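Local coordinates for protein TgTwinScan_2721 - E2 domain (Toxoplasma gondii, PDB 2F4Z) that probably acts as a ubiquitin-conjugating (E2) enzyme, carrying ubiquitin or a related modifier as a thioester and passing it on toward substrates, at residues His75-Ile81 and Phe94-Ile100; Thr115-His119 and Thr182-Trp186. All coordinates share one frame; numbering follows the deposited sequence.

Contact 1 (His75-Ile81 and Phe94-Ile100)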
ATOM      1  N   HIS A  75     -11.835  15.143  -8.334  1.00 30.35           N
ATOM      2  CA  HIS A  75     -11.272  14.259  -9.384  1.00 29.15           C
ATOM      3  C   HIS A  75     -10.128  14.915 -10.145  1.00 28.13           C
ATOM      4  O   HIS A  75      -9.580  14.328 -11.083  1.00 27.62           O
ATOM      5  CB  HIS A  75     -12.366  13.808 -10.356  1.00 29.98           C
ATOM      6  CG  HIS A  75     -13.229  12.736  -9.784  1.00 32.78           C
ATOM      7  ND1 HIS A  75     -14.350  13.008  -9.041  1.00 34.97           N
ATOM      8  CD2 HIS A  75     -13.077  11.388  -9.756  1.00 35.24           C
ATOM      9  CE1 HIS A  75     -14.877  11.877  -8.609  1.00 36.00           C
ATOM     10  NE2 HIS A  75     -14.133  10.877  -9.036  1.00 34.96           N
ATOM     11  N   ARG A  76      -9.767  16.136  -9.754  1.00 25.53           N
ATOM     12  CA  ARG A  76      -8.622  16.795 -10.358  1.00 27.28           C
ATOM     13  C   ARG A  76      -7.739  17.346  -9.242  1.00 27.19           C
ATOM     14  O   ARG A  76      -8.180  18.171  -8.419  1.00 28.24           O
ATOM     15  CB  ARG A  76      -9.095  17.883 -11.339  1.00 28.21           C
ATOM     16  CG  ARG A  76      -7.943  18.514 -12.130  1.00 32.50           C
ATOM     17  CD  ARG A  76      -7.260  17.455 -13.046  1.00 38.14           C
ATOM     18  NE  ARG A  76      -6.316  18.063 -13.968  1.00 42.19           N
ATOM     19  CZ  ARG A  76      -6.619  18.469 -15.196  1.00 44.52           C
ATOM     20  NH1 ARG A  76      -5.665  19.010 -15.944  1.00 49.08           N
ATOM     21  NH2 ARG A  76      -7.855  18.344 -15.676  1.00 42.05           N
ATOM     22  N   TRP A  77      -6.532  16.822  -9.131  1.00 26.48           N
ATOM     23  CA  TRP A  77      -5.640  17.230  -8.039  1.00 25.62           C
ATOM     24  C   TRP A  77      -4.316  17.702  -8.598  1.00 26.13           C
ATOM     25  O   TRP A  77      -3.923  17.395  -9.746  1.00 26.87           O
ATOM     26  CB  TRP A  77      -5.292  16.056  -7.098  1.00 25.46           C
ATOM     27  CG  TRP A  77      -6.353  15.425  -6.202  1.00 24.84           C
ATOM     28  CD1 TRP A  77      -7.719  15.514  -6.315  1.00 24.59           C
ATOM     29  CD2 TRP A  77      -6.102  14.530  -5.116  1.00 25.36           C
ATOM     30  NE1 TRP A  77      -8.332  14.738  -5.355  1.00 24.43           N
ATOM     31  CE2 TRP A  77      -7.361  14.125  -4.600  1.00 27.20           C
ATOM     32  CE3 TRP A  77      -4.931  14.031  -4.521  1.00 27.04           C
ATOM     33  CZ2 TRP A  77      -7.485  13.224  -3.517  1.00 25.37           C
ATOM     34  CZ3 TRP A  77      -5.055  13.146  -3.433  1.00 26.70           C
ATOM     35  CH2 TRP A  77      -6.324  12.766  -2.936  1.00 26.50           C
ATOM     36  N   ARG A  78      -3.596  18.386  -7.742  1.00 25.99           N
ATOM     37  CA  ARG A  78      -2.225  18.770  -7.971  1.00 28.42           C
ATOM     38  C   ARG A  78      -1.408  18.051  -6.893  1.00 27.49           C
ATOM     39  O   ARG A  78      -1.836  18.049  -5.727  1.00 28.11           O
ATOM     40  CB  ARG A  78      -2.139  20.258  -7.762  1.00 28.93           C
ATOM     41  CG  ARG A  78      -1.052  20.912  -8.438  1.00 35.94           C
ATOM     42  CD  ARG A  78      -1.130  22.410  -8.042  1.00 46.45           C
ATOM     43  NE  ARG A  78      -2.269  23.106  -8.650  1.00 52.92           N
ATOM     44  CZ  ARG A  78      -2.293  23.506  -9.922  1.00 57.17           C
ATOM     45  NH1 ARG A  78      -1.234  23.253 -10.718  1.00 59.66           N
ATOM     46  NH2 ARG A  78      -3.362  24.153 -10.400  1.00 55.47           N
ATOM     47  N   GLY A  79      -0.337  17.350  -7.297  1.00 25.83           N
ATOM     48  CA  GLY A  79       0.566  16.673  -6.373  1.00 25.20           C
ATOM     49  C   GLY A  79       1.850  17.495  -6.259  1.00 25.50           C
ATOM     50  O   GLY A  79       2.194  18.222  -7.182  1.00 24.27           O
ATOM     51  N   PHE A  80       2.508  17.409  -5.098  1.00 25.98           N
ATOM     52  CA  PHE A  80       3.746  18.137  -4.805  1.00 26.60           C
ATOM     53  C   PHE A  80       4.680  17.150  -4.224  1.00 26.73           C
ATOM     54  O   PHE A  80       4.293  16.388  -3.352  1.00 27.01           O
ATOM     55  CB  PHE A  80       3.530  19.269  -3.779  1.00 27.76           C
ATOM     56  CG  PHE A  80       2.541  20.267  -4.260  1.00 29.65           C
ATOM     57  CD1 PHE A  80       1.223  20.242  -3.813  1.00 27.97           C
ATOM     58  CD2 PHE A  80       2.890  21.142  -5.276  1.00 30.13           C
ATOM     59  CE1 PHE A  80       0.323  21.130  -4.330  1.00 26.54           C
ATOM     60  CE2 PHE A  80       1.983  21.995  -5.799  1.00 28.98           C
ATOM     61  CZ  PHE A  80       0.710  22.004  -5.308  1.00 30.38           C
ATOM     62  N   ILE A  81       5.917  17.170  -4.694  1.00 26.27           N
ATOM     63  CA  ILE A  81       6.927  16.190  -4.290  1.00 27.99           C
ATOM     64  C   ILE A  81       8.227  16.942  -4.123  1.00 26.91           C
ATOM     65  O   ILE A  81       8.562  17.786  -4.946  1.00 25.36           O
ATOM     66  CB  ILE A  81       7.029  15.069  -5.403  1.00 28.50           C
ATOM     67  CG1 ILE A  81       5.765  14.203  -5.361  1.00 31.25           C
ATOM     68  CG2 ILE A  81       8.241  14.158  -5.224  1.00 32.85           C
ATOM     69  CD1 ILE A  81       5.680  13.194  -6.544  1.00 31.34           C
ATOM     70  N   PHE A  94       8.402  19.803  -6.970  1.00 26.72           N
ATOM     71  CA  PHE A  94       7.869  19.341  -8.274  1.00 25.98           C
ATOM     72  C   PHE A  94       6.384  19.220  -8.144  1.00 25.43           C
ATOM     73  O   PHE A  94       5.896  18.648  -7.146  1.00 28.23           O
ATOM     74  CB  PHE A  94       8.534  18.013  -8.696  1.00 24.60           C
ATOM     75  CG  PHE A  94      10.028  18.132  -8.856  1.00 25.60           C
ATOM     76  CD1 PHE A  94      10.878  17.861  -7.779  1.00 24.26           C
ATOM     77  CD2 PHE A  94      10.573  18.626 -10.044  1.00 23.77           C
ATOM     78  CE1 PHE A  94      12.259  17.999  -7.908  1.00 23.39           C
ATOM     79  CE2 PHE A  94      11.962  18.788 -10.162  1.00 24.24           C
ATOM     80  CZ  PHE A  94      12.793  18.462  -9.081  1.00 22.13           C
ATOM     81  N   THR A  95       5.688  19.815  -9.090  1.00 24.25           N
ATOM     82  CA  THR A  95       4.253  19.807  -9.187  1.00 24.99           C
ATOM     83  C   THR A  95       3.856  18.758 -10.188  1.00 25.67           C
ATOM     84  O   THR A  95       4.492  18.643 -11.229  1.00 25.17           O
ATOM     85  CB  THR A  95       3.777  21.209  -9.674  1.00 26.25           C
ATOM     86  OG1 THR A  95       4.147  22.162  -8.662  1.00 28.98           O
ATOM     87  CG2 THR A  95       2.240  21.284  -9.930  1.00 25.64           C
ATOM     88  N   LEU A  96       2.824  17.979  -9.841  1.00 25.00           N
ATOM     89  CA  LEU A  96       2.224  16.986 -10.702  1.00 26.87           C
ATOM     90  C   LEU A  96       0.759  17.323 -10.994  1.00 25.92           C
ATOM     91  O   LEU A  96       0.047  17.852 -10.159  1.00 26.06           O
ATOM     92  CB  LEU A  96       2.268  15.592 -10.059  1.00 25.79           C
ATOM     93  CG  LEU A  96       3.530  14.788  -9.724  1.00 31.33           C
ATOM     94  CD1 LEU A  96       3.920  13.786 -10.805  1.00 34.59           C
ATOM     95  CD2 LEU A  96       4.732  15.518  -9.191  1.00 31.36           C
ATOM     96  N   ASP A  97       0.324  17.007 -12.179  1.00 24.63           N
ATOM     97  CA  ASP A  97      -1.099  17.030 -12.459  1.00 25.66           C
ATOM     98  C   ASP A  97      -1.676  15.601 -12.221  1.00 24.34           C
ATOM     99  O   ASP A  97      -1.038  14.640 -12.562  1.00 23.55           O
ATOM    100  CB  ASP A  97      -1.308  17.515 -13.911  1.00 25.36           C
ATOM    101  CG  ASP A  97      -2.758  17.512 -14.303  1.00 31.10           C
ATOM    102  OD1 ASP A  97      -3.627  17.990 -13.528  1.00 33.76           O
ATOM    103  OD2 ASP A  97      -3.043  16.965 -15.380  1.00 43.13           O
ATOM    104  N   ILE A  98      -2.863  15.481 -11.607  1.00 23.98           N
ATOM    105  CA  ILE A  98      -3.446  14.204 -11.191  1.00 22.92           C
ATOM    106  C   ILE A  98      -4.900  14.214 -11.646  1.00 25.22           C
ATOM    107  O   ILE A  98      -5.723  15.050 -11.195  1.00 25.64           O
ATOM    108  CB  ILE A  98      -3.341  13.917  -9.653  1.00 22.17           C
ATOM    109  CG1 ILE A  98      -1.876  13.989  -9.146  1.00 23.89           C
ATOM    110  CG2 ILE A  98      -4.018  12.513  -9.247  1.00 20.97           C
ATOM    111  CD1 ILE A  98      -1.768  14.068  -7.576  1.00 21.72           C
ATOM    112  N   VAL A  99      -5.215  13.304 -12.549  1.00 24.42           N
ATOM    113  CA  VAL A  99      -6.571  13.137 -13.047  1.00 25.16           C
ATOM    114  C   VAL A  99      -7.056  11.833 -12.449  1.00 26.07           C
ATOM    115  O   VAL A  99      -6.460  10.755 -12.670  1.00 26.60           O
ATOM    116  CB  VAL A  99      -6.584  13.067 -14.574  1.00 26.01           C
ATOM    117  CG1 VAL A  99      -8.005  12.783 -15.122  1.00 27.32           C
ATOM    118  CG2 VAL A  99      -6.019  14.391 -15.154  1.00 26.03           C
ATOM    119  N   ILE A 100      -8.111  11.917 -11.666  1.00 26.18           N
ATOM    120  CA  ILE A 100      -8.623  10.733 -11.009  1.00 28.03           C
ATOM    121  C   ILE A 100      -9.797  10.238 -11.841  1.00 28.99           C
ATOM    122  O   ILE A 100     -10.759  10.957 -11.948  1.00 29.68           O
ATOM    123  CB  ILE A 100      -9.037  11.042  -9.527  1.00 27.52           C
ATOM    124  CG1 ILE A 100      -7.746  11.447  -8.774  1.00 26.89           C
ATOM    125  CG2 ILE A 100      -9.780   9.835  -8.941  1.00 25.36           C
ATOM    126  CD1 ILE A 100      -7.920  12.176  -7.541  1.00 32.20           C
TER
HETATM  127  O   HOH W   1      -3.833  19.589 -11.576  1.00 34.89           O
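CD1 of Ile100 sits over one face of the Trp77 indole. It lies 3.5 Å from the centroid of the five-membered ring and 13° off the ring normal, a CH-pi contact. The indole NE1 is hydrogen-bonded to the carbonyl of Ile74. The guanidinium of Arg76 has Val99 CG2 over one face and Asp97 OD1 at its edge. The His75 ring meets Ile100 O edge-on.

The contact is a beta hairpin of the E2 (UBC) fold, with strands 77-82 and 93-99 in the middle of a four-stranded antiparallel sheet. Trp77 with Ile98, Gly79 with Leu96 and Ile81 with Phe94 are hydrogen-bonded pairs. Past the strand end, Ile100 N makes a hydrogen bond to His75 O at 2.9 Å.

Trp77, Ile81, Leu96 and Ile98 lie on the buried face, where helix 144-156 packs on Trp77 and Ile81. Ile81 CD1 touches Leu96 CD2 at 3.6 Å. Ile98 CD1 packs against Gly79, 3.7 Å from its CA.

Arg76, Arg78, Phe80, Thr95 and Asp97 lie on the other face. Phe80 runs beside Thr95, its ring edge at OG1. With CG anti to the backbone N (chi1 178°), the Asp97 carboxylate leans across to the neighbouring strand. In the salt bridge, Arg76 NE donates to the syn lone pair of Asp97 OD1 at 2.7 Å, with the guanidinium and carboxylate planes 52° apart.

Contact 2 (Thr115-His119 and Thr182-Trp186)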
ATOM      1  N   THR A 115       5.985  20.569 -13.509  1.00 26.80           N
ATOM      2  CA  THR A 115       7.354  21.122 -13.412  1.00 27.03           C
ATOM      3  C   THR A 115       8.312  20.398 -14.396  1.00 28.28           C
ATOM      4  O   THR A 115       8.364  19.155 -14.412  1.00 27.74           O
ATOM      5  CB  THR A 115       7.924  20.897 -12.027  1.00 27.22           C
ATOM      6  OG1 THR A 115       7.033  21.420 -11.020  1.00 27.45           O
ATOM      7  CG2 THR A 115       9.334  21.517 -11.885  1.00 25.02           C
ATOM      8  N   LYS A 116       9.040  21.162 -15.232  1.00 27.77           N
ATOM      9  CA  LYS A 116      10.117  20.591 -16.091  1.00 27.06           C
ATOM     10  C   LYS A 116      11.172  19.877 -15.263  1.00 26.91           C
ATOM     11  O   LYS A 116      11.689  20.384 -14.237  1.00 25.46           O
ATOM     12  CB  LYS A 116      10.762  21.683 -16.994  1.00 28.61           C
ATOM     13  CG  LYS A 116       9.912  22.234 -18.148  1.00 29.46           C
ATOM     14  CD  LYS A 116       9.531  21.069 -19.121  1.00 39.61           C
ATOM     15  CE  LYS A 116       9.061  21.476 -20.548  1.00 39.80           C
ATOM     16  NZ  LYS A 116       7.825  22.368 -20.627  1.00 43.65           N
ATOM     17  N   ILE A 117      11.515  18.659 -15.690  1.00 26.18           N
ATOM     18  CA  ILE A 117      12.485  17.836 -14.933  1.00 24.91           C
ATOM     19  C   ILE A 117      13.310  17.012 -15.960  1.00 25.24           C
ATOM     20  O   ILE A 117      12.805  16.645 -17.063  1.00 26.31           O
ATOM     21  CB  ILE A 117      11.760  16.943 -13.879  1.00 25.04           C
ATOM     22  CG1 ILE A 117      12.768  16.190 -12.980  1.00 24.23           C
ATOM     23  CG2 ILE A 117      10.680  16.071 -14.587  1.00 23.38           C
ATOM     24  CD1 ILE A 117      12.182  15.561 -11.699  1.00 25.16           C
ATOM     25  N   TRP A 118      14.581  16.826 -15.648  1.00 26.08           N
ATOM     26  CA  TRP A 118      15.512  16.089 -16.500  1.00 27.17           C
ATOM     27  C   TRP A 118      15.750  14.735 -15.865  1.00 27.11           C
ATOM     28  O   TRP A 118      16.512  14.634 -14.927  1.00 26.90           O
ATOM     29  CB  TRP A 118      16.831  16.837 -16.530  1.00 28.00           C
ATOM     30  CG  TRP A 118      17.793  16.360 -17.595  1.00 28.98           C
ATOM     31  CD1 TRP A 118      18.982  15.629 -17.409  1.00 26.87           C
ATOM     32  CD2 TRP A 118      17.652  16.553 -18.998  1.00 25.32           C
ATOM     33  NE1 TRP A 118      19.557  15.391 -18.640  1.00 27.19           N
ATOM     34  CE2 TRP A 118      18.770  15.941 -19.626  1.00 25.29           C
ATOM     35  CE3 TRP A 118      16.708  17.197 -19.788  1.00 21.57           C
ATOM     36  CZ2 TRP A 118      18.957  15.975 -20.992  1.00 26.30           C
ATOM     37  CZ3 TRP A 118      16.871  17.196 -21.160  1.00 29.71           C
ATOM     38  CH2 TRP A 118      18.007  16.586 -21.755  1.00 29.39           C
ATOM     39  N   HIS A 119      15.062  13.686 -16.362  1.00 28.41           N
ATOM     40  CA  HIS A 119      15.145  12.344 -15.704  1.00 28.53           C
ATOM     41  C   HIS A 119      14.875  11.336 -16.817  1.00 28.89           C
ATOM     42  O   HIS A 119      13.991  11.604 -17.633  1.00 31.12           O
ATOM     43  CB  HIS A 119      14.060  12.263 -14.573  1.00 28.15           C
ATOM     44  CG  HIS A 119      14.154  11.051 -13.686  1.00 27.18           C
ATOM     45  ND1 HIS A 119      13.792   9.785 -14.100  1.00 26.31           N
ATOM     46  CD2 HIS A 119      14.567  10.918 -12.402  1.00 27.62           C
ATOM     47  CE1 HIS A 119      14.000   8.928 -13.120  1.00 24.03           C
ATOM     48  NE2 HIS A 119      14.435   9.591 -12.065  1.00 23.85           N
ATOM     49  N   THR A 182      22.979  18.648 -15.770  1.00 27.87           N
ATOM     50  CA  THR A 182      21.747  19.056 -16.364  1.00 28.47           C
ATOM     51  C   THR A 182      20.552  18.945 -15.365  1.00 29.17           C
ATOM     52  O   THR A 182      19.739  19.853 -15.295  1.00 27.62           O
ATOM     53  CB  THR A 182      21.473  18.274 -17.604  1.00 29.24           C
ATOM     54  OG1 THR A 182      22.590  18.421 -18.507  1.00 30.87           O
ATOM     55  CG2 THR A 182      20.162  18.796 -18.320  1.00 28.68           C
ATOM     56  N   ALA A 183      20.505  17.856 -14.575  1.00 28.35           N
ATOM     57  CA  ALA A 183      19.341  17.559 -13.755  1.00 28.39           C
ATOM     58  C   ALA A 183      19.343  18.569 -12.631  1.00 28.50           C
ATOM     59  O   ALA A 183      18.291  19.141 -12.321  1.00 29.76           O
ATOM     60  CB  ALA A 183      19.368  16.108 -13.235  1.00 27.84           C
ATOM     61  N   LYS A 184      20.513  18.800 -12.043  1.00 27.65           N
ATOM     62  CA  LYS A 184      20.667  19.822 -11.030  1.00 29.23           C
ATOM     63  C   LYS A 184      20.389  21.259 -11.503  1.00 28.57           C
ATOM     64  O   LYS A 184      19.746  22.038 -10.787  1.00 28.84           O
ATOM     65  CB  LYS A 184      22.021  19.702 -10.328  1.00 30.57           C
ATOM     66  CG  LYS A 184      22.344  20.924  -9.530  1.00 34.72           C
ATOM     67  CD  LYS A 184      23.514  20.733  -8.581  1.00 45.23           C
ATOM     68  CE  LYS A 184      23.773  22.039  -7.821  1.00 50.55           C
ATOM     69  NZ  LYS A 184      25.216  22.166  -7.419  1.00 55.02           N
ATOM     70  N   LEU A 185      20.820  21.610 -12.705  1.00 27.41           N
ATOM     71  CA  LEU A 185      20.514  22.933 -13.248  1.00 26.42           C
ATOM     72  C   LEU A 185      19.015  23.075 -13.545  1.00 26.76           C
ATOM     73  O   LEU A 185      18.435  24.139 -13.291  1.00 26.14           O
ATOM     74  CB  LEU A 185      21.308  23.223 -14.523  1.00 26.28           C
ATOM     75  CG  LEU A 185      21.101  24.588 -15.218  1.00 26.15           C
ATOM     76  CD1 LEU A 185      21.593  25.715 -14.291  1.00 23.77           C
ATOM     77  CD2 LEU A 185      21.847  24.580 -16.536  1.00 25.14           C
ATOM     78  N   TRP A 186      18.394  22.040 -14.132  1.00 26.46           N
ATOM     79  CA  TRP A 186      16.929  22.042 -14.346  1.00 25.76           C
ATOM     80  C   TRP A 186      16.199  22.189 -13.023  1.00 25.66           C
ATOM     81  O   TRP A 186      15.269  22.952 -12.941  1.00 25.52           O
ATOM     82  CB  TRP A 186      16.445  20.821 -15.094  1.00 25.88           C
ATOM     83  CG  TRP A 186      16.529  20.966 -16.596  1.00 24.98           C
ATOM     84  CD1 TRP A 186      17.604  21.423 -17.303  1.00 23.80           C
ATOM     85  CD2 TRP A 186      15.555  20.532 -17.571  1.00 25.39           C
ATOM     86  NE1 TRP A 186      17.343  21.346 -18.647  1.00 27.93           N
ATOM     87  CE2 TRP A 186      16.107  20.782 -18.847  1.00 24.61           C
ATOM     88  CE3 TRP A 186      14.265  19.980 -17.487  1.00 24.83           C
ATOM     89  CZ2 TRP A 186      15.389  20.559 -20.034  1.00 28.90           C
ATOM     90  CZ3 TRP A 186      13.548  19.748 -18.658  1.00 26.72           C
ATOM     91  CH2 TRP A 186      14.109  20.011 -19.920  1.00 28.22           C
TER
HETATM   92  O   HOH W   2      15.600  18.318 -13.197  1.00 26.35           O
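Residues 115-119 run as an extended loop past one side of helix 176-190, at 182-186. The backbones come closest at Trp118 and Ala183, whose CA atoms are 4.9 Å apart. No direct hydrogen bond joins the two segments. A water links them instead: it accepts from Trp118 N and donates to Ala183 O. The loop follows strand 110-113 and leads at His119 into the HPN motif of E2 enzymes; here it packs on helix 176-190.

Trp118 and Trp186 carry most of the contact. The Trp118 side chain extends toward the helix, with CG anti to the backbone N (chi1 -168°). This lays the indole over Thr182. CG2 of Thr182 sits almost centrally over the five-membered ring, 3.2 Å from its centroid and 2° off the normal, a close CH-pi contact. The hydroxyl of Thr182 is engaged within the helix, by Leu178 O.

The six-membered rings of Trp118 and Trp186 meet obliquely, their planes at 53°. CE3 of Trp118 lies over one face of Trp186, 3.6 Å from CZ2. The Trp186 ring also reaches back along the loop: CE3 is 3.5 Å from Ile117 C, and CZ3 is 3.8 Å from Lys116 CB. Ala183 CB rests on the Trp118 carbonyl, whose oxygen is hydrogen-bonded to Tyr89 OH. Phe179 and Met171 add to the packing around Trp118.

The direct contact is apolar and aromatic, with no hydrogen bond or salt bridge between the segments. Its polar share is the one water, which satisfies a loop N-H and joins it to a helix carbonyl.

In the fold
Contact 1 closes before contact 2 opens, so the two come in series along the chain. Their centres are about 19 Å apart. Contact 1 pairs the middle strands of the sheet; contact 2 sets the loop after strand 110-113 against the C-terminal helix 176-190. They meet at the start of strand 93-99. There Thr95 N is hydrogen-bonded to Thr115 OG1 (2.8 Å), and Phe94 CE2 packs on Ile117 CD1 at 3.6 Å. Phe94 also touches Ala191, just beyond the helix. The start of strand 93-99 thus ties the sheet to the loop that leads into the HPN motif, and the last helix packs on the same loop.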